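PDB 6I5R: sugar ABC transporter substrate-binding protein, BlMnBP1 from Bifidobacterium animalis subsp. lactis ATCC 27673, which binds mannobiose and probably delivers such beta-manno-oligosaccharides to an ABC transporter for uptake. Local coordinates for residues I22-I27 with K126-A131; T47-D52 with K60-D65; Q412-D417 with Q427-W432. All blocks are in the same frame, centred on the assembly; numbering follows the deposited sequence.

Contact 1: I22-I27 with K126-A131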
loop_
_atom_site.group_PDB
_atom_site.type_symbol
_atom_site.label_atom_id
_atom_site.label_comp_id
_atom_site.label_asym_id
_atom_site.label_seq_id
_atom_site.Cartn_x
_atom_site.Cartn_y
_atom_site.Cartn_z
ATOM N N ILE A 22 27.782 -10.924 0.619
ATOM C CA ILE A 22 27.043 -11.168 1.858
ATOM C C ILE A 22 25.546 -11.111 1.553
ATOM O O ILE A 22 25.060 -10.127 0.977
ATOM C CB ILE A 22 27.401 -10.128 2.932
ATOM C CG1 ILE A 22 28.909 -9.961 3.064
ATOM C CG2 ILE A 22 26.802 -10.500 4.280
ATOM C CD1 ILE A 22 29.307 -8.683 3.824
ATOM N N THR A 23 24.819 -12.146 1.952
ATOM C CA THR A 23 23.372 -12.085 1.833
ATOM C C THR A 23 22.790 -11.543 3.122
ATOM O O THR A 23 23.428 -11.545 4.173
ATOM C CB THR A 23 22.742 -13.445 1.501
ATOM O OG1 THR A 23 23.038 -14.404 2.518
ATOM C CG2 THR A 23 23.233 -13.935 0.129
ATOM N N TYR A 24 21.546 -11.086 3.031
ATOM C CA TYR A 24 20.882 -10.500 4.194
ATOM C C TYR A 24 20.840 -11.420 5.411
ATOM O O TYR A 24 21.113 -10.941 6.526
ATOM C CB TYR A 24 19.477 -10.074 3.750
ATOM C CG TYR A 24 18.544 -9.595 4.829
ATOM C CD1 TYR A 24 17.879 -10.489 5.656
ATOM C CD2 TYR A 24 18.273 -8.246 4.965
ATOM C CE1 TYR A 24 17.007 -10.043 6.620
ATOM C CE2 TYR A 24 17.395 -7.793 5.920
ATOM C CZ TYR A 24 16.774 -8.682 6.755
ATOM O OH TYR A 24 15.906 -8.207 7.718
ATOM N N PRO A 25 20.497 -12.702 5.301
ATOM C CA PRO A 25 20.485 -13.554 6.508
ATOM C C PRO A 25 21.860 -13.681 7.174
ATOM O O PRO A 25 21.931 -14.020 8.369
ATOM C CB PRO A 25 19.970 -14.911 5.990
ATOM C CG PRO A 25 19.237 -14.578 4.680
ATOM C CD PRO A 25 20.030 -13.422 4.095
ATOM N N GLU A 26 22.943 -13.432 6.422
ATOM C CA GLU A 26 24.324 -13.596 6.872
ATOM C C GLU A 26 24.817 -12.410 7.688
ATOM O O GLU A 26 25.888 -12.495 8.305
ATOM C CB GLU A 26 25.217 -13.830 5.654
ATOM C CG GLU A 26 25.062 -15.219 4.981
ATOM C CD GLU A 26 25.927 -15.404 3.735
ATOM O OE1 GLU A 26 26.064 -14.437 2.949
ATOM O OE2 GLU A 26 26.487 -16.523 3.529
ATOM N N ILE A 27 24.040 -11.322 7.737
ATOM C CA ILE A 27 24.418 -10.141 8.505
ATOM C C ILE A 27 24.105 -10.395 9.969
ATOM O O ILE A 27 22.958 -10.705 10.321
ATOM C CB ILE A 27 23.669 -8.899 7.986
ATOM C CG1 ILE A 27 24.070 -8.601 6.548
ATOM C CG2 ILE A 27 23.934 -7.691 8.865
ATOM C CD1 ILE A 27 23.277 -7.499 5.965
ATOM N N LYS A 126 12.852 -17.452 5.468
ATOM C CA LYS A 126 13.179 -17.894 6.815
ATOM C C LYS A 126 13.357 -16.731 7.788
ATOM O O LYS A 126 13.331 -16.947 9.002
ATOM C CB LYS A 126 14.460 -18.734 6.805
ATOM C CG LYS A 126 14.417 -19.925 5.851
ATOM C CD LYS A 126 15.666 -20.849 5.927
ATOM C CE LYS A 126 15.539 -21.963 4.885
ATOM N NZ LYS A 126 16.637 -22.955 4.835
ATOM N N VAL A 127 13.512 -15.502 7.306
ATOM C CA VAL A 127 13.880 -14.408 8.190
ATOM C C VAL A 127 13.017 -13.175 7.985
ATOM O O VAL A 127 13.024 -12.259 8.814
ATOM C CB VAL A 127 15.373 -14.060 8.015
ATOM C CG1 VAL A 127 16.214 -15.240 8.457
ATOM C CG2 VAL A 127 15.675 -13.692 6.589
ATOM N N ILE A 128 12.244 -13.135 6.899
ATOM C CA ILE A 128 11.254 -12.083 6.739
ATOM C C ILE A 128 9.951 -12.651 6.201
ATOM O O ILE A 128 9.922 -13.685 5.528
ATOM C CB ILE A 128 11.729 -10.947 5.805
ATOM C CG1 ILE A 128 11.921 -11.474 4.392
ATOM C CG2 ILE A 128 13.023 -10.303 6.321
ATOM C CD1 ILE A 128 12.300 -10.362 3.409
ATOM N N LYS A 129 8.873 -11.918 6.481
ATOM C CA LYS A 129 7.585 -12.094 5.836
ATOM C C LYS A 129 7.577 -11.460 4.441
ATOM O O LYS A 129 8.351 -10.546 4.135
ATOM C CB LYS A 129 6.483 -11.462 6.685
ATOM C CG LYS A 129 6.433 -11.997 8.090
ATOM C CD LYS A 129 5.404 -11.295 8.964
ATOM C CE LYS A 129 5.700 -11.591 10.428
ATOM N NZ LYS A 129 4.835 -10.865 11.399
ATOM N N LEU A 130 6.707 -11.974 3.586
ATOM C CA LEU A 130 6.454 -11.393 2.278
ATOM C C LEU A 130 7.709 -11.396 1.412
ATOM O O LEU A 130 7.935 -10.485 0.625
ATOM C CB LEU A 130 5.902 -9.978 2.421
ATOM C CG LEU A 130 4.653 -9.937 3.289
ATOM C CD1 LEU A 130 4.278 -8.492 3.622
ATOM C CD2 LEU A 130 3.475 -10.614 2.588
ATOM N N ALA A 131 8.522 -12.444 1.555
ATOM C CA ALA A 131 9.792 -12.498 0.853
ATOM C C ALA A 131 9.626 -12.608 -0.649
ATOM O O ALA A 131 10.531 -12.207 -1.375
ATOM C CB ALA A 131 10.640 -13.677 1.354
HETATM O O HOH W 1 14.711 -10.036 9.238
#
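A 3-10 turn near the N-terminus, Y24-E26, lies against V127 and I128 in the loop that follows helix 121-124. Y24 carries most of the N-terminal side of the contact, with V127 its chief partner. With CG anti to the backbone N (chi1 173°), its ring reaches out of the turn and runs alongside V127 in the opposite sense. The CG2 methyl of V127 meets the edge of the ring close to its plane, 3.9 Å from Y24 CE1. Further along, CG2 of I128 approaches obliquely and lies 3.8 Å from Y24 OH. P25 adds a smaller touch, its CG 4.1 Å from the same V127 CG2. V127 and I128 suit their places because a short branched side chain brings a CG2 methyl to the ring without a long flexible arm.

No direct hydrogen bond joins the two segments, but a water does so at the phenol end. Y24 OH donates to this water at 2.7 Å, in the plane of the ring, and the water in turn donates to V127 O at 2.8 Å. A phenylalanine here lacks the hydroxyl and would probably leave V127 O without its water link to the N-terminal turn.

The turn itself is held by E26, whose OE1 accepts from T23 N at 2.8 Å in a nearly straight bond (178°), much like the glutamate half of a capping box. P25 fits the first turn because no intrahelical acceptor is available there for an amide proton.

Around this patch, K342 of helix 331-346 makes a cation-pi contact with Y24 and bonds to Y24 O and I27 O, M124 of helix 121-124 packs on Y24 and P25, and I143 of strand 139-155 touches both Y24 and I128.

Contact 2: T47-D52 with K60-D65. With BMA (beta-D-mannopyranose), chain B.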
loop_
_atom_site.group_PDB
_atom_site.type_symbol
_atom_site.label_atom_id
_atom_site.label_comp_id
_atom_site.label_asym_id
_atom_site.label_seq_id
_atom_site.Cartn_x
_atom_site.Cartn_y
_atom_site.Cartn_z
ATOM N N THR A 47 7.447 12.253 3.982
ATOM C CA THR A 47 7.813 13.649 4.198
ATOM C C THR A 47 7.455 14.094 5.606
ATOM O O THR A 47 8.169 14.895 6.224
ATOM C CB THR A 47 7.092 14.528 3.176
ATOM O OG1 THR A 47 5.678 14.288 3.260
ATOM C CG2 THR A 47 7.539 14.226 1.787
ATOM N N ASP A 48 6.336 13.596 6.126
ATOM C CA ASP A 48 5.931 13.951 7.480
ATOM C C ASP A 48 6.986 13.566 8.518
ATOM O O ASP A 48 7.281 14.351 9.427
ATOM C CB ASP A 48 4.577 13.302 7.788
ATOM C CG ASP A 48 4.589 11.775 7.685
ATOM O OD1 ASP A 48 5.445 11.207 6.979
ATOM O OD2 ASP A 48 3.672 11.149 8.294
ATOM N N MET A 49 7.575 12.378 8.401
ATOM C CA MET A 49 8.617 11.950 9.336
ATOM C C MET A 49 9.947 12.671 9.141
ATOM O O MET A 49 10.871 12.486 9.953
ATOM C CB MET A 49 8.841 10.447 9.196
ATOM C CG MET A 49 7.650 9.627 9.561
ATOM S SD MET A 49 7.884 7.865 9.346
ATOM C CE MET A 49 9.288 7.577 10.412
ATOM N N ASN A 50 10.101 13.436 8.081
ATOM C CA ASN A 50 11.323 14.199 7.878
ATOM C C ASN A 50 11.245 15.569 8.519
ATOM O O ASN A 50 12.081 16.421 8.219
ATOM C CB ASN A 50 11.639 14.347 6.379
ATOM C CG ASN A 50 13.132 14.341 6.090
ATOM O OD1 ASN A 50 13.928 13.941 6.927
ATOM N ND2 ASN A 50 13.516 14.793 4.912
ATOM N N LEU A 51 10.268 15.803 9.387
ATOM C CA LEU A 51 10.116 17.069 10.081
ATOM C C LEU A 51 10.345 16.876 11.569
ATOM O O LEU A 51 10.007 15.836 12.139
ATOM C CB LEU A 51 8.713 17.670 9.882
ATOM C CG LEU A 51 8.315 17.898 8.424
ATOM C CD1 LEU A 51 6.903 18.429 8.189
ATOM C CD2 LEU A 51 9.347 18.868 7.807
ATOM N N ASP A 52 10.871 17.914 12.219
ATOM C CA ASP A 52 11.055 17.824 13.661
ATOM C C ASP A 52 9.735 17.767 14.409
ATOM O O ASP A 52 9.711 17.304 15.551
ATOM C CB ASP A 52 11.838 19.024 14.202
ATOM C CG ASP A 52 13.250 19.094 13.686
ATOM O OD1 ASP A 52 13.745 18.104 13.112
ATOM O OD2 ASP A 52 13.863 20.168 13.861
ATOM N N LYS A 60 14.930 11.252 12.167
ATOM C CA LYS A 60 16.127 11.589 12.928
ATOM C C LYS A 60 16.262 10.704 14.150
ATOM O O LYS A 60 17.379 10.300 14.517
ATOM C CB LYS A 60 16.099 13.045 13.378
ATOM C CG LYS A 60 16.436 14.086 12.350
ATOM C CD LYS A 60 16.414 15.439 13.024
ATOM C CE LYS A 60 17.080 16.502 12.194
ATOM N NZ LYS A 60 16.534 16.556 10.827
ATOM N N SER A 61 15.134 10.408 14.803
ATOM C CA SER A 61 15.130 9.568 15.998
ATOM C C SER A 61 15.531 8.133 15.673
ATOM O O SER A 61 16.281 7.501 16.441
ATOM C CB SER A 61 13.752 9.606 16.654
ATOM O OG SER A 61 13.734 8.853 17.853
ATOM N N TYR A 62 15.023 7.588 14.557
ATOM C CA TYR A 62 15.440 6.259 14.134
ATOM C C TYR A 62 16.927 6.240 13.798
ATOM O O TYR A 62 17.657 5.319 14.190
ATOM C CB TYR A 62 14.654 5.803 12.904
ATOM C CG TYR A 62 13.263 5.359 13.191
ATOM C CD1 TYR A 62 13.033 4.147 13.810
ATOM C CD2 TYR A 62 12.170 6.139 12.829
ATOM C CE1 TYR A 62 11.745 3.736 14.089
ATOM C CE2 TYR A 62 10.888 5.722 13.068
ATOM C CZ TYR A 62 10.680 4.524 13.714
ATOM O OH TYR A 62 9.404 4.099 13.992
ATOM N N ILE A 63 17.397 7.250 13.064
ATOM C CA ILE A 63 18.789 7.235 12.641
ATOM C C ILE A 63 19.699 7.370 13.846
ATOM O O ILE A 63 20.760 6.739 13.919
ATOM C CB ILE A 63 19.044 8.320 11.589
ATOM C CG1 ILE A 63 18.197 7.973 10.361
ATOM C CG2 ILE A 63 20.561 8.402 11.280
ATOM C CD1 ILE A 63 17.991 9.075 9.387
ATOM N N GLU A 64 19.297 8.187 14.814
ATOM C CA GLU A 64 20.033 8.258 16.071
ATOM C C GLU A 64 20.129 6.884 16.735
ATOM O O GLU A 64 21.206 6.475 17.196
ATOM C CB GLU A 64 19.342 9.266 16.982
ATOM C CG GLU A 64 19.861 9.284 18.362
ATOM C CD GLU A 64 19.126 10.286 19.206
ATOM O OE1 GLU A 64 19.389 11.487 19.013
ATOM O OE2 GLU A 64 18.274 9.891 20.047
ATOM N N ASP A 65 19.004 6.173 16.834
ATOM C CA ASP A 65 19.028 4.841 17.427
ATOM C C ASP A 65 19.943 3.914 16.643
ATOM O O ASP A 65 20.731 3.167 17.226
ATOM C CB ASP A 65 17.625 4.249 17.496
ATOM C CG ASP A 65 16.761 4.951 18.495
ATOM O OD1 ASP A 65 17.308 5.573 19.431
ATOM O OD2 ASP A 65 15.534 4.895 18.371
HETATM C C1 BMA B . 2.838 12.361 4.215
HETATM C C2 BMA B . 2.428 11.041 4.916
HETATM C C3 BMA B . 2.581 9.884 3.937
HETATM C C4 BMA B . 1.996 10.225 2.591
HETATM C C5 BMA B . 2.509 11.582 2.090
HETATM C C6 BMA B . 1.961 11.928 0.727
HETATM O O1 BMA B . 2.504 13.338 5.146
HETATM O O2 BMA B . 1.003 11.140 5.231
HETATM O O3 BMA B . 2.005 8.721 4.422
HETATM O O4 BMA B . 2.353 9.228 1.632
HETATM O O5 BMA B . 2.154 12.575 3.039
HETATM O O6 BMA B . 2.809 12.965 0.220
HETATM O O HOH W 2 13.400 13.594 10.983
#
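Apolar packing between M49 and Y62 forms the buried part of this contact. The methionine leaves a short 3-10 turn, and a bend at its last torsion (chi3 58°) swings the methyl to the tyrosine, so that M49 CE lies 3.6 Å from Y62 CE2. The approach is oblique to the ring. A flexible, unbranched thioether suits this place, because it can fit its methyl to a rigid ring carried by a helix. Y62 is fixed elsewhere as well: its OH bonds to N353, K57 makes a cation-pi contact with it, and F350 of helix 350-353 packs on both Y62 and M49.

Electrostatic attraction acts at the outer rim. D52 OD1 and K60 NZ, 3.9 Å apart, form a long salt bridge, with the two side chains crossing at a slant and K60 CD 3.8 Å from D52 OD1. The long lysine, bent at its last torsion, reaches toward the short aspartate at an exposed edge, where the pairing stays loose.

Hydrogen bonding across the contact passes through one water. It donates to M49 O at 2.9 Å and accepts from K60 N at 3.0 Å, serving an amide in the first turn of helix 59-69, where the helix itself offers no acceptor.

Van der Waals contact with the sugar is made at the far end of the loop. D48 CB lies 3.4 Å from O1 of the mannose, and T47 OG1 is 3.6 Å from its C1. R46 forms a salt bridge with D48 OD2, which is likely to limit the turning of the carboxylate beside the sugar.

Strand 38-44, this loop, helix 59-69 and the parallel strand 73-79 make a beta-alpha-beta crossover, as in other periplasmic-type binding proteins, with the first loop lining the glycan pocket.

Contact 3: Q412-D417 with Q427-W432. With ZN (zinc ion), chain E.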
loop_
_atom_site.group_PDB
_atom_site.type_symbol
_atom_site.label_atom_id
_atom_site.label_comp_id
_atom_site.label_asym_id
_atom_site.label_seq_id
_atom_site.Cartn_x
_atom_site.Cartn_y
_atom_site.Cartn_z
ATOM N N GLN A 412 -9.273 8.496 -10.779
ATOM C CA GLN A 412 -9.744 9.866 -10.904
ATOM C C GLN A 412 -10.832 9.952 -11.970
ATOM O O GLN A 412 -11.825 10.656 -11.789
ATOM C CB GLN A 412 -8.564 10.801 -11.201
ATOM C CG GLN A 412 -7.672 10.998 -9.981
ATOM C CD GLN A 412 -6.387 11.761 -10.256
ATOM O OE1 GLN A 412 -5.883 11.770 -11.380
ATOM N NE2 GLN A 412 -5.846 12.399 -9.210
ATOM N N ASP A 413 -10.688 9.182 -13.057
ATOM C CA ASP A 413 -11.692 9.194 -14.110
ATOM C C ASP A 413 -13.018 8.647 -13.602
ATOM O O ASP A 413 -14.084 9.160 -13.954
ATOM C CB ASP A 413 -11.204 8.389 -15.315
ATOM C CG ASP A 413 -12.101 8.553 -16.526
ATOM O OD1 ASP A 413 -12.432 9.712 -16.823
ATOM O OD2 ASP A 413 -12.427 7.521 -17.186
ATOM N N ILE A 414 -12.978 7.632 -12.738
ATOM C CA ILE A 414 -14.215 7.164 -12.122
ATOM C C ILE A 414 -14.912 8.320 -11.410
ATOM O O ILE A 414 -16.120 8.537 -11.567
ATOM C CB ILE A 414 -13.948 5.997 -11.154
ATOM C CG1 ILE A 414 -13.425 4.781 -11.911
ATOM C CG2 ILE A 414 -15.238 5.632 -10.421
ATOM C CD1 ILE A 414 -13.025 3.608 -11.049
ATOM N N VAL A 415 -14.161 9.058 -10.598
ATOM C CA VAL A 415 -14.738 10.178 -9.855
ATOM C C VAL A 415 -15.295 11.214 -10.817
ATOM O O VAL A 415 -16.396 11.743 -10.631
ATOM C CB VAL A 415 -13.682 10.799 -8.920
ATOM C CG1 VAL A 415 -14.207 12.092 -8.253
ATOM C CG2 VAL A 415 -13.229 9.798 -7.879
ATOM N N VAL A 416 -14.522 11.543 -11.846
ATOM C CA VAL A 416 -14.950 12.556 -12.802
ATOM C C VAL A 416 -16.227 12.104 -13.492
ATOM O O VAL A 416 -17.174 12.877 -13.648
ATOM C CB VAL A 416 -13.846 12.832 -13.843
ATOM C CG1 VAL A 416 -14.402 13.667 -14.940
ATOM C CG2 VAL A 416 -12.652 13.516 -13.234
ATOM N N ASP A 417 -16.246 10.845 -13.957
ATOM C CA ASP A 417 -17.372 10.352 -14.749
ATOM C C ASP A 417 -18.620 10.249 -13.893
ATOM O O ASP A 417 -19.729 10.593 -14.339
ATOM C CB ASP A 417 -17.035 8.987 -15.385
ATOM C CG ASP A 417 -16.006 9.087 -16.476
ATOM O OD1 ASP A 417 -15.522 10.202 -16.711
ATOM O OD2 ASP A 417 -15.646 8.054 -17.071
ATOM N N GLN A 427 -19.978 1.086 -18.088
ATOM C CA GLN A 427 -19.281 1.557 -19.265
ATOM C C GLN A 427 -17.804 1.753 -18.981
ATOM O O GLN A 427 -16.961 1.437 -19.825
ATOM C CB GLN A 427 -19.916 2.850 -19.736
ATOM C CG GLN A 427 -21.296 2.672 -20.309
ATOM C CD GLN A 427 -21.896 4.008 -20.719
ATOM O OE1 GLN A 427 -22.145 4.874 -19.893
ATOM N NE2 GLN A 427 -22.033 4.209 -22.018
ATOM N N ILE A 428 -17.473 2.278 -17.805
ATOM C CA ILE A 428 -16.070 2.428 -17.445
ATOM C C ILE A 428 -15.414 1.064 -17.335
ATOM O O ILE A 428 -14.321 0.845 -17.866
ATOM C CB ILE A 428 -15.923 3.229 -16.138
ATOM C CG1 ILE A 428 -16.502 4.623 -16.267
ATOM C CG2 ILE A 428 -14.453 3.326 -15.773
ATOM C CD1 ILE A 428 -16.748 5.325 -14.917
ATOM N N MET A 429 -16.077 0.115 -16.665
ATOM C CA MET A 429 -15.476 -1.197 -16.509
ATOM C C MET A 429 -15.348 -1.904 -17.851
ATOM O O MET A 429 -14.380 -2.627 -18.079
ATOM C CB MET A 429 -16.291 -2.021 -15.532
ATOM C CG MET A 429 -16.294 -1.432 -14.130
ATOM S SD MET A 429 -14.710 -1.477 -13.261
ATOM C CE MET A 429 -14.112 0.183 -13.502
ATOM N N ASP A 430 -16.298 -1.677 -18.762
ATOM C CA ASP A 430 -16.202 -2.247 -20.098
ATOM C C ASP A 430 -14.993 -1.704 -20.843
ATOM O O ASP A 430 -14.296 -2.466 -21.518
ATOM C CB ASP A 430 -17.484 -1.975 -20.897
ATOM C CG ASP A 430 -17.476 -2.645 -22.254
ATOM O OD1 ASP A 430 -17.185 -3.864 -22.332
ATOM O OD2 ASP A 430 -17.785 -1.948 -23.232
ATOM N N GLU A 431 -14.724 -0.397 -20.738
ATOM C CA GLU A 431 -13.511 0.151 -21.357
ATOM C C GLU A 431 -12.263 -0.547 -20.829
ATOM O O GLU A 431 -11.395 -0.969 -21.601
ATOM C CB GLU A 431 -13.403 1.661 -21.131
ATOM C CG GLU A 431 -12.299 2.311 -21.985
ATOM C CD GLU A 431 -11.854 3.688 -21.503
ATOM O OE1 GLU A 431 -12.318 4.227 -20.464
ATOM O OE2 GLU A 431 -11.000 4.275 -22.191
ATOM N N TRP A 432 -12.143 -0.665 -19.507
ATOM C CA TRP A 432 -10.982 -1.354 -18.954
ATOM C C TRP A 432 -10.913 -2.809 -19.420
ATOM O O TRP A 432 -9.834 -3.317 -19.716
ATOM C CB TRP A 432 -10.998 -1.305 -17.424
ATOM C CG TRP A 432 -10.982 0.039 -16.763
ATOM C CD1 TRP A 432 -11.174 1.264 -17.337
ATOM C CD2 TRP A 432 -10.759 0.285 -15.363
ATOM N NE1 TRP A 432 -11.087 2.244 -16.377
ATOM C CE2 TRP A 432 -10.846 1.673 -15.160
ATOM C CE3 TRP A 432 -10.516 -0.546 -14.261
ATOM C CZ2 TRP A 432 -10.691 2.250 -13.907
ATOM C CZ3 TRP A 432 -10.360 0.022 -13.023
ATOM C CH2 TRP A 432 -10.446 1.405 -12.849
HETATM ZN ZN ZN E . -10.123 5.601 -21.011
HETATM O O HOH W 3 -11.275 5.196 -17.116
HETATM O O HOH W 4 -8.459 6.165 -22.148
#
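D417 sets a carboxylate oxygen against hydrocarbon: OD2 lies 3.6 Å from I428 CG1, while three acids, D413, D417 and E431, gather on the same side of the helix pair. All three form salt bridges with R423 from the turn between the helices, D417 OD2 pairing with its NE. D413 OD1 and D417 OD1, two acceptors, come within 3.1 Å of each other, a closeness that the arginine's charge is likely to offset. E431 also binds a zinc ion, at 2.0 Å through OE2 and at a longer distance through OE1; a water is a further ligand of the zinc.

Away from the acids the packing is apolar. I414 CG1 and I428 CG2 meet at 4.3 Å, where the two backbones come nearest. I414 crosses W432 at about a right angle, and its CD1 reaches W432 CH2 at 3.8 Å, oblique to the indole. M429, folded back at its second torsion (chi2 -68°), lays CE over one face of the same indole, 3.6 Å above the plane and offset toward the rim. The broad indole offers I414 an apolar surface while keeping a polar edge: NE1 donates to an in-plane water, which donates in turn to D413 OD2 at 2.6 Å.

Y244 of helix 239-252 and F229 meet the indole edge-to-face. Segments 412-417 and 427-432 run roughly antiparallel (149°), their axes 11.4 Å apart, a spacing bridged by I414 and I428 and by the large indole. Two consecutive helices joined by a short turn in this way form a helical hairpin, here at the C-terminal end of the chain.

Of the three, contact 2 alone includes residues of the glycan pocket, T47 and D48; its M49 side chain is about 8 Å from a bound mannose. In sequence, both its segments fall between those of contact 1, and in space the two are separate, with centres 25 Å apart and nearest atoms about 14 Å. Contact 3 comes later in the chain, on the opposite side of its centre from both others: its centre is 42 Å from that of contact 1 and 40 Å from that of contact 2. Zinc ions lie near the other two contacts: one is bound by E431 in contact 3, another is about 11 Å from the P25 side chain in contact 1.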